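Local coordinates for protein gamma-glutamyl-gamma-aminobutyrate hydrolase PuuD (Escherichia coli, PDB 6VTV) that hydrolyses the gamma-glutamyl linkage of gamma-glutamyl-gamma-aminobutyrate, releasing 4-aminobutanoate and glutamate in the last step of the conversion of putrescine to 4-aminobutanoate, at residues 140-145 with 204-209; 197-202 with 211-216. All coordinates share one frame; numbering follows the deposited sequence.

Both contacts involve the beta hairpin of strands 198-203 and 209-214, and their centres lie about 18 Å apart. Along the chain their segments alternate: 140-145 comes first, then 197-202, 204-209 and 211-216. Contact 2 is the pairing of the two hairpin strands, inside the mixed sheet; its centre lies about 13 Å, that of contact 1 about 19 Å, from the centre of the chain. In contact 1 the turn joining those strands meets the loop after strand 132-133. Val209 bridges them, its CG2 packing 4.1 Å from Val200 CG2. One hairpin thus runs from the sheet to the manganese site, to which Glu210, between segments 204-209 and 211-216, also contributes.

Contact 1: 140-145 with 204-209; sequences PELLEH and SPDGLV. With MN (manganese (II) ion), chain D.
His145 and Asp206 meet through a hydrogen bond from NE2 to OD2, 2.9 Å long. It is bent to 152° at the hydrogen. The carboxylate approaches the edge of the imidazole and presents the syn lone pair of OD2, the two planes standing 35° apart. The anti lone pair of the same oxygen takes the backbone N of Leu143 at 2.7 Å. That bond is nearly straight (169°), so one carboxylate oxygen ties both a ring and the backbone of 140-145. Over one ring face lies Leu208, whose CD2 is 3.6 Å from the His145 centroid and makes a CH-pi contact. Leu142 CD2 packs against the Asp206 side chain, 3.7 Å from CG, while Leu143 CD1 reaches Pro205 CD at 4.1 Å.

Behind this first shell, the other carboxylate oxygen is fixed by its own segment. Asp206 CG sits between the backbone N and the carbonyl carbon, a rotation that turns the carboxylate back over its own type I turn, Ser204 to Gly207. There OD1 accepts from Ser204 OG and, from above the carboxylate plane, from Leu208 N, the latter closing an Asx turn, while OD2 faces 140-145.

His145 ND1 binds manganese at 2.3 Å, alongside His161, Ser185, His187, Glu210 and a water. Asp206 is therefore a second-shell carboxylate that holds the ring of a metal ligand through NE2 and may polarise it, a His-carboxylate pair at a metal site.

Contact 2: 197-202 with 211-216; sequences RLRVEA and AVSVIN
Strands 198-202 and 211-214 run antiparallel, their axes 4.4 Å apart at closest approach and their directions 145° apart. Arg199 and Ser213 form a hydrogen-bonded pair, flanked by the non-hydrogen-bonded pairs Leu198-Val214 and Val200-Val212. Arg199 N donates almost straight to Ser213 O (2.7 Å, 175°), and Ser213 N returns a bond to Arg199 O. Beyond Val200 the register slips by one residue: Ala211 O takes Glu201 N at 2.8 Å and, weakly, Ala202 N, which marks a beta bulge. At the other end Ile215 N bonds to Arg197 O, and water 2 bridges Arg197 O and Ile215 O.

On the face holding Leu198, that side chain straddles two valines, with CD1 3.6 Å from Val214 CG2 and CD2 4.0 Å from Val212 CG2. Helix 119-127 packs here, through Val125 on Leu198 and Leu121 on Val212.

The face holding Ser213 is mixed: Ser213 and Arg199 lie toward one end, and the Ala202-Ala211 pair, packed on Leu171, at the bulge. Ser213 OG donates to the anti lone pair of Glu201 OE2 at 2.8 Å. Arg199 is modelled in two conformers; in one, a bend at chi3 (-51°) sets its guanidinium beneath Ile215 CG1, toward the rim of one face, and NH1 near Ser213 OG, both tentative contacts. Glu201 is anchored mainly elsewhere: its carboxylate accepts from the backbone N atoms of Leu170 and Leu171 at the start of helix 170-174.

The contact is thus a bulged beta hairpin within the mixed sheet of the class I glutamine amidotransferase-like fold, with strand 161-165 antiparallel beside 198-203 and strand 220-223 antiparallel beside 209-214.

Contact 1: 140-145 with 204-209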
ATOM      1  N   PRO B 140      12.538  -7.164 -35.762  1.00 49.29           N
ATOM      2  CA  PRO B 140      12.439  -8.533 -36.299  1.00 52.92           C
ATOM      3  C   PRO B 140      13.433  -9.510 -35.695  1.00 51.92           C
ATOM      4  O   PRO B 140      13.212 -10.724 -35.786  1.00 53.33           O
ATOM      5  CB  PRO B 140      12.698  -8.346 -37.803  1.00 55.55           C
ATOM      6  CG  PRO B 140      12.526  -6.874 -38.060  1.00 55.30           C
ATOM      7  CD  PRO B 140      12.923  -6.188 -36.794  1.00 50.76           C
ATOM      8  N   GLU B 141      14.510  -9.027 -35.080  1.00 50.51           N
ATOM      9  CA  GLU B 141      15.575  -9.889 -34.586  1.00 51.98           C
ATOM     10  C   GLU B 141      15.283 -10.486 -33.215  1.00 43.66           C
ATOM     11  O   GLU B 141      16.110 -11.251 -32.705  1.00 41.81           O
ATOM     12  CB  GLU B 141      16.895  -9.111 -34.522  1.00 58.44           C
ATOM     13  CG  GLU B 141      16.828  -7.815 -33.716  1.00 56.94           C
ATOM     14  CD  GLU B 141      16.239  -6.655 -34.500  1.00 59.98           C
ATOM     15  OE1 GLU B 141      16.062  -5.568 -33.913  1.00 59.84           O
ATOM     16  OE2 GLU B 141      15.957  -6.829 -35.704  1.00 63.84           O
ATOM     17  N   LEU B 142      14.142 -10.173 -32.611  1.00 39.17           N
ATOM     18  CA  LEU B 142      13.871 -10.529 -31.228  1.00 36.41           C
ATOM     19  C   LEU B 142      12.783 -11.591 -31.133  1.00 33.05           C
ATOM     20  O   LEU B 142      11.969 -11.772 -32.042  1.00 34.74           O
ATOM     21  CB  LEU B 142      13.458  -9.293 -30.421  1.00 38.34           C
ATOM     22  CG  LEU B 142      14.500  -8.176 -30.345  1.00 39.39           C
ATOM     23  CD1 LEU B 142      14.012  -7.040 -29.459  1.00 39.36           C
ATOM     24  CD2 LEU B 142      15.825  -8.725 -29.844  1.00 37.08           C
ATOM     25  N   LEU B 143      12.788 -12.296 -30.004  1.00 32.14           N
ATOM     26  CA  LEU B 143      11.735 -13.244 -29.686  1.00 34.32           C
ATOM     27  C   LEU B 143      10.457 -12.502 -29.297  1.00 33.46           C
ATOM     28  O   LEU B 143      10.441 -11.282 -29.115  1.00 31.03           O
ATOM     29  CB  LEU B 143      12.167 -14.162 -28.541  1.00 35.04           C
ATOM     30  CG  LEU B 143      13.525 -14.853 -28.665  1.00 37.85           C
ATOM     31  CD1 LEU B 143      13.968 -15.389 -27.313  1.00 34.21           C
ATOM     32  CD2 LEU B 143      13.467 -15.971 -29.691  1.00 40.61           C
ATOM     33  N   GLU B 144       9.372 -13.258 -29.161  1.00 33.64           N
ATOM     34  CA  GLU B 144       8.119 -12.703 -28.654  1.00 34.27           C
ATOM     35  C   GLU B 144       8.189 -12.706 -27.133  1.00 31.79           C
ATOM     36  O   GLU B 144       8.053 -13.751 -26.493  1.00 32.31           O
ATOM     37  CB  GLU B 144       6.922 -13.497 -29.163  1.00 37.70           C
ATOM     38  CG  GLU B 144       5.582 -12.957 -28.681  1.00 35.33           C
ATOM     39  CD  GLU B 144       5.413 -11.476 -28.964  1.00 35.42           C
ATOM     40  OE1 GLU B 144       5.117 -11.118 -30.123  1.00 37.21           O
ATOM     41  OE2 GLU B 144       5.584 -10.668 -28.027  1.00 29.56           O
ATOM     42  N   HIS B 145       8.411 -11.531 -26.548  1.00 26.45           N
ATOM     43  CA  HIS B 145       8.566 -11.410 -25.106  1.00 24.61           C
ATOM     44  C   HIS B 145       7.252 -11.153 -24.380  1.00 24.36           C
ATOM     45  O   HIS B 145       7.223 -11.212 -23.147  1.00 24.25           O
ATOM     46  CB  HIS B 145       9.565 -10.294 -24.781  1.00 23.18           C
ATOM     47  CG  HIS B 145      10.991 -10.662 -25.058  1.00 23.39           C
ATOM     48  ND1 HIS B 145      11.788 -11.301 -24.133  1.00 22.80           N
ATOM     49  CD2 HIS B 145      11.761 -10.485 -26.159  1.00 26.37           C
ATOM     50  CE1 HIS B 145      12.987 -11.500 -24.650  1.00 23.55           C
ATOM     51  NE2 HIS B 145      12.997 -11.015 -25.878  1.00 24.58           N
ATOM     52  N   SER B 204      18.518 -12.704 -23.026  1.00 29.83           N
ATOM     53  CA  SER B 204      17.786 -13.731 -23.748  1.00 31.22           C
ATOM     54  C   SER B 204      18.584 -14.145 -24.985  1.00 30.87           C
ATOM     55  O   SER B 204      19.506 -13.438 -25.398  1.00 32.40           O
ATOM     56  CB  SER B 204      16.399 -13.217 -24.137  1.00 28.49           C
ATOM     57  OG  SER B 204      16.429 -11.845 -24.491  1.00 33.55           O
ATOM     58  N   PRO B 205      18.265 -15.297 -25.589  1.00 33.09           N
ATOM     59  CA  PRO B 205      19.050 -15.755 -26.751  1.00 32.36           C
ATOM     60  C   PRO B 205      19.030 -14.803 -27.940  1.00 34.01           C
ATOM     61  O   PRO B 205      19.828 -14.992 -28.867  1.00 33.51           O
ATOM     62  CB  PRO B 205      18.402 -17.099 -27.111  1.00 31.40           C
ATOM     63  CG  PRO B 205      17.773 -17.560 -25.849  1.00 33.74           C
ATOM     64  CD  PRO B 205      17.286 -16.315 -25.166  1.00 31.81           C
ATOM     65  N   ASP B 206      18.156 -13.797 -27.949  1.00 34.29           N
ATOM     66  CA  ASP B 206      18.120 -12.807 -29.017  1.00 33.01           C
ATOM     67  C   ASP B 206      18.965 -11.576 -28.710  1.00 31.50           C
ATOM     68  O   ASP B 206      18.927 -10.608 -29.476  1.00 32.83           O
ATOM     69  CB  ASP B 206      16.673 -12.391 -29.306  1.00 32.13           C
ATOM     70  CG  ASP B 206      15.935 -11.916 -28.065  1.00 30.80           C
ATOM     71  OD1 ASP B 206      16.564 -11.800 -26.992  1.00 28.83           O
ATOM     72  OD2 ASP B 206      14.716 -11.658 -28.163  1.00 31.06           O
ATOM     73  N   GLY B 207      19.717 -11.589 -27.611  1.00 29.11           N
ATOM     74  CA  GLY B 207      20.563 -10.475 -27.242  1.00 28.59           C
ATOM     75  C   GLY B 207      19.908  -9.425 -26.372  1.00 30.62           C
ATOM     76  O   GLY B 207      20.607  -8.527 -25.886  1.00 32.38           O
ATOM     77  N   LEU B 208      18.595  -9.506 -26.157  1.00 28.51           N
ATOM     78  CA  LEU B 208      17.905  -8.518 -25.337  1.00 29.41           C
ATOM     79  C   LEU B 208      18.358  -8.620 -23.886  1.00 28.62           C
ATOM     80  O   LEU B 208      18.423  -9.713 -23.317  1.00 26.64           O
ATOM     81  CB  LEU B 208      16.391  -8.712 -25.423  1.00 27.61           C
ATOM     82  CG  LEU B 208      15.563  -7.665 -24.674  1.00 25.43           C
ATOM     83  CD1 LEU B 208      15.488  -6.365 -25.466  1.00 26.61           C
ATOM     84  CD2 LEU B 208      14.171  -8.185 -24.353  1.00 20.86           C
ATOM     85  N   VAL B 209      18.666  -7.471 -23.286  1.00 25.74           N
ATOM     86  CA  VAL B 209      19.075  -7.442 -21.888  1.00 28.27           C
ATOM     87  C   VAL B 209      17.868  -7.763 -21.015  1.00 30.37           C
ATOM     88  O   VAL B 209      16.838  -7.080 -21.078  1.00 26.68           O
ATOM     89  CB  VAL B 209      19.683  -6.082 -21.525  1.00 29.13           C
ATOM     90  CG1 VAL B 209      19.940  -6.007 -20.034  1.00 30.68           C
ATOM     91  CG2 VAL B 209      20.972  -5.854 -22.303  1.00 28.22           C
TER
HETATM   92 MN    MN D 301      11.520 -11.616 -21.884  1.00 26.30          MN
HETATM   93  O   HOH W   1      11.417 -11.898 -19.607  1.00 22.08           O

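Contact 2: 197-202 with 211-216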
ATOM      1  N   ARG B 197      26.766   3.180 -16.211  1.00 35.31           N
ATOM      2  CA  ARG B 197      26.574   3.013 -14.775  1.00 33.66           C
ATOM      3  C   ARG B 197      26.060   1.625 -14.425  1.00 32.82           C
ATOM      4  O   ARG B 197      26.240   1.176 -13.288  1.00 37.38           O
ATOM      5  CB  ARG B 197      25.599   4.066 -14.242  1.00 33.47           C
ATOM      6  CG  ARG B 197      26.104   5.497 -14.316  1.00 32.33           C
ATOM      7  CD  ARG B 197      24.999   6.481 -13.959  1.00 30.21           C
ATOM      8  NE  ARG B 197      24.585   6.358 -12.565  1.00 32.04           N
ATOM      9  CZ  ARG B 197      23.502   6.933 -12.052  1.00 33.66           C
ATOM     10  NH1 ARG B 197      22.715   7.674 -12.821  1.00 33.07           N
ATOM     11  NH2 ARG B 197      23.203   6.766 -10.771  1.00 33.13           N
ATOM     12  N   LEU B 198      25.428   0.942 -15.373  1.00 28.25           N
ATOM     13  CA  LEU B 198      24.838  -0.369 -15.161  1.00 27.37           C
ATOM     14  C   LEU B 198      25.691  -1.450 -15.810  1.00 27.62           C
ATOM     15  O   LEU B 198      26.357  -1.216 -16.822  1.00 27.60           O
ATOM     16  CB  LEU B 198      23.419  -0.435 -15.739  1.00 25.00           C
ATOM     17  CG  LEU B 198      22.227  -0.171 -14.820  1.00 27.91           C
ATOM     18  CD1 LEU B 198      22.487   1.028 -13.929  1.00 34.05           C
ATOM     19  CD2 LEU B 198      20.958   0.029 -15.638  1.00 22.87           C
ATOM     20  N   ARG B 199      25.662  -2.636 -15.216  1.00 29.75           N
ATOM     21  CA  ARG B 199      26.325  -3.816 -15.748  0.50 32.72           C
ATOM     22  C   ARG B 199      25.270  -4.822 -16.195  1.00 32.44           C
ATOM     23  O   ARG B 199      24.274  -5.036 -15.497  1.00 26.76           O
ATOM     24  CB  ARG B 199      27.249  -4.436 -14.694  0.50 35.56           C
ATOM     25  CG  ARG B 199      27.546  -5.912 -14.884  0.50 36.33           C
ATOM     26  CD  ARG B 199      27.815  -6.597 -13.549  0.50 37.42           C
ATOM     27  NE  ARG B 199      28.825  -5.901 -12.753  0.50 37.89           N
ATOM     28  CZ  ARG B 199      28.575  -5.273 -11.606  0.50 38.90           C
ATOM     29  NH1 ARG B 199      27.344  -5.251 -11.111  0.50 39.51           N
ATOM     30  NH2 ARG B 199      29.557  -4.669 -10.951  0.50 37.84           N
ATOM     31  N   VAL B 200      25.480  -5.424 -17.365  1.00 32.28           N
ATOM     32  CA  VAL B 200      24.519  -6.389 -17.883  1.00 30.20           C
ATOM     33  C   VAL B 200      24.661  -7.695 -17.116  1.00 29.34           C
ATOM     34  O   VAL B 200      25.767  -8.233 -16.969  1.00 30.69           O
ATOM     35  CB  VAL B 200      24.716  -6.592 -19.392  1.00 34.69           C
ATOM     36  CG1 VAL B 200      23.827  -7.716 -19.898  1.00 31.72           C
ATOM     37  CG2 VAL B 200      24.421  -5.298 -20.139  1.00 33.94           C
ATOM     38  N   GLU B 201      23.540  -8.210 -16.614  1.00 27.91           N
ATOM     39  CA  GLU B 201      23.539  -9.425 -15.810  1.00 28.36           C
ATOM     40  C   GLU B 201      23.100 -10.662 -16.579  1.00 29.90           C
ATOM     41  O   GLU B 201      23.615 -11.752 -16.315  1.00 30.94           O
ATOM     42  CB  GLU B 201      22.634  -9.249 -14.585  1.00 24.80           C
ATOM     43  CG  GLU B 201      23.194  -8.311 -13.528  1.00 28.31           C
ATOM     44  CD  GLU B 201      24.259  -8.966 -12.670  1.00 33.84           C
ATOM     45  OE1 GLU B 201      24.422 -10.201 -12.757  1.00 37.51           O
ATOM     46  OE2 GLU B 201      24.938  -8.244 -11.910  1.00 37.05           O
ATOM     47  N   ALA B 202      22.166 -10.526 -17.519  1.00 28.02           N
ATOM     48  CA  ALA B 202      21.688 -11.672 -18.281  1.00 29.29           C
ATOM     49  C   ALA B 202      21.063 -11.189 -19.581  1.00 27.25           C
ATOM     50  O   ALA B 202      20.621 -10.042 -19.692  1.00 23.74           O
ATOM     51  CB  ALA B 202      20.681 -12.502 -17.475  1.00 28.77           C
ATOM     52  N   ALA B 211      18.410  -8.561 -17.508  1.00 30.33           N
ATOM     53  CA  ALA B 211      18.767  -8.298 -16.122  1.00 23.90           C
ATOM     54  C   ALA B 211      19.960  -7.352 -16.086  1.00 24.02           C
ATOM     55  O   ALA B 211      20.882  -7.483 -16.893  1.00 25.83           O
ATOM     56  CB  ALA B 211      19.089  -9.595 -15.371  1.00 23.06           C
ATOM     57  N   VAL B 212      19.931  -6.404 -15.148  1.00 24.48           N
ATOM     58  CA  VAL B 212      20.991  -5.414 -14.982  1.00 24.42           C
ATOM     59  C   VAL B 212      21.287  -5.255 -13.496  1.00 25.97           C
ATOM     60  O   VAL B 212      20.524  -5.692 -12.634  1.00 26.93           O
ATOM     61  CB  VAL B 212      20.622  -4.044 -15.592  1.00 24.64           C
ATOM     62  CG1 VAL B 212      20.546  -4.130 -17.102  1.00 26.30           C
ATOM     63  CG2 VAL B 212      19.308  -3.537 -15.011  1.00 20.30           C
ATOM     64  N   SER B 213      22.415  -4.611 -13.205  1.00 23.26           N
ATOM     65  CA  SER B 213      22.755  -4.253 -11.838  1.00 25.51           C
ATOM     66  C   SER B 213      23.625  -3.004 -11.861  1.00 30.73           C
ATOM     67  O   SER B 213      24.375  -2.770 -12.811  1.00 35.69           O
ATOM     68  CB  SER B 213      23.470  -5.393 -11.101  1.00 25.23           C
ATOM     69  OG  SER B 213      24.839  -5.462 -11.452  1.00 28.14           O
ATOM     70  N   VAL B 214      23.509  -2.202 -10.808  1.00 29.97           N
ATOM     71  CA  VAL B 214      24.251  -0.948 -10.719  1.00 28.78           C
ATOM     72  C   VAL B 214      25.667  -1.243 -10.243  1.00 30.82           C
ATOM     73  O   VAL B 214      25.867  -1.858  -9.190  1.00 33.16           O
ATOM     74  CB  VAL B 214      23.552   0.048  -9.784  1.00 30.03           C
ATOM     75  CG1 VAL B 214      24.437   1.260  -9.541  1.00 35.15           C
ATOM     76  CG2 VAL B 214      22.217   0.474 -10.370  1.00 26.62           C
ATOM     77  N   ILE B 215      26.655  -0.805 -11.024  1.00 30.30           N
ATOM     78  CA  ILE B 215      28.049  -0.940 -10.624  1.00 35.93           C
ATOM     79  C   ILE B 215      28.320  -0.032  -9.432  1.00 44.01           C
ATOM     80  O   ILE B 215      27.745   1.060  -9.316  1.00 48.95           O
ATOM     81  CB  ILE B 215      28.976  -0.612 -11.807  1.00 36.36           C
ATOM     82  CG1 ILE B 215      28.612  -1.469 -13.019  1.00 35.53           C
ATOM     83  CG2 ILE B 215      30.435  -0.822 -11.432  1.00 38.34           C
ATOM     84  CD1 ILE B 215      29.290  -1.033 -14.299  1.00 34.64           C
ATOM     85  N   ASN B 216      29.188  -0.492  -8.528  1.00 44.77           N
ATOM     86  CA  ASN B 216      29.602   0.244  -7.336  1.00 49.35           C
ATOM     87  C   ASN B 216      28.459   0.460  -6.351  1.00 47.11           C
ATOM     88  O   ASN B 216      28.546   1.330  -5.478  1.00 52.98           O
ATOM     89  CB  ASN B 216      30.248   1.587  -7.701  1.00 53.96           C
ATOM     90  CG  ASN B 216      31.512   1.417  -8.524  1.00 61.26           C
ATOM     91  OD1 ASN B 216      32.307   0.510  -8.278  1.00 62.84           O
ATOM     92  ND2 ASN B 216      31.704   2.292  -9.504  1.00 61.90           N
TER
HETATM   93  O   HOH W   2      27.280   2.488 -11.389  1.00 32.38           O
HETATM   94  O   HOH W   3      27.788  -4.363  -8.187  1.00 54.65           O